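Side-chain contact in putative fructose-bisphosphate aldolase (Coccidioides immitis, PDB 3PM6), which is a putative class II fructose-bisphosphate aldolase, a zinc-bound, two-subunit enzyme with a TIM-barrel fold: residues Gln64-Asp67 with Ser68-Arg72. Sequence-based numbering, arbitrary orientation.
Sequences QYAD and SLLVR
The methyl of Ala66 packs against the start of the next helix, with Ala66 CB 3.8 Å from Leu69 CB. The two residues are the ends of a type II' beta turn, with Asp67 and Ser68 at its corners. This turn joins helix 60-66 to helix 69-80, which follow the second strand of the TIM barrel. One backbone hydrogen bond closes it: the N-H of Leu69 donates to Ala66 O, with Leu69 N 2.7 Å from that oxygen and an N-H...O angle of 160°. The donor sits above the carbonyl plane, 35° out of it. The same oxygen is also covered by apolar carbon, since Leu69 CB lies 3.2 Å from Ala66 O.

Asp67 bends the chain with a positive phi. Its CG is anti to its own carbonyl carbon (chi1 -64°), and the carboxylate leads away from the second helix. OD1 forms a salt bridge with Arg100.

Leu70 comes in from the first turn of helix 69-80. Leu70 CG, its branch point, reaches Ala66 CB at 4.5 Å. Leu70 CD1 meets the Tyr65 ring at its edge, near the ring plane, 4.4 Å from Tyr65 CD2. This is a loose apolar touch and not a stack. The Tyr65 hydroxyl is hydrogen-bonded to Thr279 of the second subunit. Leu41 of that subunit packs on both Tyr65 and Ala66, and its Leu37 packs on Leu70, so the turn forms part of the dimer interface.

A water bridges the bend. It donates to Asp67 O at 2.7 Å and accepts from Val71 N at 3.2 Å, linking the turn to a backbone NH in the first turn of helix 69-80.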
ATOM      1  N   GLN A  64       2.290  11.557  -6.173  1.00 28.40           N
ATOM      2  CA  GLN A  64       1.159  12.344  -6.723  1.00 30.81           C
ATOM      3  C   GLN A  64      -0.163  11.754  -6.207  1.00 31.08           C
ATOM      4  O   GLN A  64      -1.038  12.483  -5.775  1.00 32.23           O
ATOM      5  CB  GLN A  64       1.186  12.361  -8.276  1.00 30.83           C
ATOM      6  CG  GLN A  64       2.168  13.382  -8.897  1.00 34.89           C
ATOM      7  CD  GLN A  64       2.708  13.051 -10.332  1.00 38.87           C
ATOM      8  OE1 GLN A  64       2.096  12.304 -11.147  1.00 42.02           O
ATOM      9  NE2 GLN A  64       3.865  13.646 -10.644  1.00 38.38           N
ATOM     10  N   TYR A  65      -0.273  10.427  -6.205  1.00 30.82           N
ATOM     11  CA  TYR A  65      -1.518   9.749  -5.862  1.00 31.02           C
ATOM     12  C   TYR A  65      -1.778   9.545  -4.353  1.00 31.34           C
ATOM     13  O   TYR A  65      -2.888   9.798  -3.899  1.00 31.53           O
ATOM     14  CB  TYR A  65      -1.628   8.424  -6.619  1.00 30.54           C
ATOM     15  CG  TYR A  65      -2.627   7.402  -6.066  1.00 31.57           C
ATOM     16  CD1 TYR A  65      -4.008   7.553  -6.268  1.00 32.83           C
ATOM     17  CD2 TYR A  65      -2.185   6.270  -5.390  1.00 31.02           C
ATOM     18  CE1 TYR A  65      -4.906   6.616  -5.798  1.00 33.62           C
ATOM     19  CE2 TYR A  65      -3.073   5.307  -4.929  1.00 31.68           C
ATOM     20  CZ  TYR A  65      -4.424   5.489  -5.125  1.00 33.26           C
ATOM     21  OH  TYR A  65      -5.306   4.560  -4.637  1.00 34.90           O
ATOM     22  N   ALA A  66      -0.776   9.088  -3.601  1.00 31.12           N
ATOM     23  CA  ALA A  66      -0.964   8.653  -2.215  1.00 31.66           C
ATOM     24  C   ALA A  66      -0.083   9.407  -1.224  1.00 32.39           C
ATOM     25  O   ALA A  66       0.119   8.954  -0.086  1.00 33.26           O
ATOM     26  CB  ALA A  66      -0.713   7.151  -2.113  1.00 31.28           C
ATOM     27  N   ASP A  67       0.438  10.554  -1.655  1.00 32.53           N
ATOM     28  CA  ASP A  67       1.334  11.379  -0.841  1.00 32.88           C
ATOM     29  C   ASP A  67       2.475  10.528  -0.288  1.00 32.31           C
ATOM     30  O   ASP A  67       3.306  10.066  -1.059  1.00 31.85           O
ATOM     31  CB  ASP A  67       0.560  12.149   0.235  1.00 33.39           C
ATOM     32  CG  ASP A  67      -0.410  13.161  -0.364  1.00 35.12           C
ATOM     33  OD1 ASP A  67       0.028  13.978  -1.209  1.00 33.77           O
ATOM     34  OD2 ASP A  67      -1.608  13.137   0.005  1.00 36.67           O
ATOM     35  N   SER A  68       2.510  10.282   1.018  1.00 31.72           N
ATOM     36  CA  SER A  68       3.567   9.428   1.556  1.00 31.47           C
ATOM     37  C   SER A  68       3.137   7.967   1.798  1.00 30.58           C
ATOM     38  O   SER A  68       3.957   7.160   2.218  1.00 30.39           O
ATOM     39  CB  SER A  68       4.265  10.072   2.787  1.00 31.64           C
ATOM     40  OG  SER A  68       3.423  10.096   3.931  1.00 33.33           O
ATOM     41  N   LEU A  69       1.895   7.611   1.462  1.00 30.01           N
ATOM     42  CA  LEU A  69       1.386   6.249   1.744  1.00 29.47           C
ATOM     43  C   LEU A  69       2.084   5.052   1.101  1.00 27.79           C
ATOM     44  O   LEU A  69       2.382   4.089   1.789  1.00 27.59           O
ATOM     45  CB  LEU A  69      -0.123   6.116   1.465  1.00 30.80           C
ATOM     46  CG  LEU A  69      -0.969   6.278   2.730  1.00 32.82           C
ATOM     47  CD1 LEU A  69      -2.346   5.666   2.502  1.00 33.85           C
ATOM     48  CD2 LEU A  69      -0.250   5.583   3.878  1.00 35.02           C
ATOM     49  N   LEU A  70       2.274   5.057  -0.214  1.00 25.47           N
ATOM     50  CA  LEU A  70       2.971   3.935  -0.839  1.00 22.95           C
ATOM     51  C   LEU A  70       4.431   3.963  -0.461  1.00 21.74           C
ATOM     52  O   LEU A  70       5.051   2.909  -0.271  1.00 21.00           O
ATOM     53  CB  LEU A  70       2.828   3.983  -2.362  1.00 22.22           C
ATOM     54  CG  LEU A  70       1.540   3.370  -2.863  1.00 21.16           C
ATOM     55  CD1 LEU A  70       1.287   3.724  -4.311  1.00 19.72           C
ATOM     56  CD2 LEU A  70       1.607   1.840  -2.671  1.00 19.75           C
ATOM     57  N   VAL A  71       4.992   5.171  -0.380  1.00 20.32           N
ATOM     58  CA  VAL A  71       6.405   5.329  -0.042  1.00 19.49           C
ATOM     59  C   VAL A  71       6.643   4.677   1.333  1.00 20.94           C
ATOM     60  O   VAL A  71       7.556   3.856   1.477  1.00 20.85           O
ATOM     61  CB  VAL A  71       6.834   6.811  -0.042  1.00 18.87           C
ATOM     62  CG1 VAL A  71       8.255   7.003   0.465  1.00 19.67           C
ATOM     63  CG2 VAL A  71       6.690   7.405  -1.393  1.00 18.48           C
ATOM     64  N   ARG A  72       5.795   5.027   2.314  1.00 21.70           N
ATOM     65  CA  ARG A  72       5.929   4.578   3.698  1.00 22.83           C
ATOM     66  C   ARG A  72       5.687   3.067   3.820  1.00 23.64           C
ATOM     67  O   ARG A  72       6.434   2.367   4.490  1.00 24.45           O
ATOM     68  CB  ARG A  72       4.960   5.346   4.616  1.00 22.59           C
TER
HETATM   69  O   HOH W   1       3.107   7.415  -1.697  1.00 24.42           O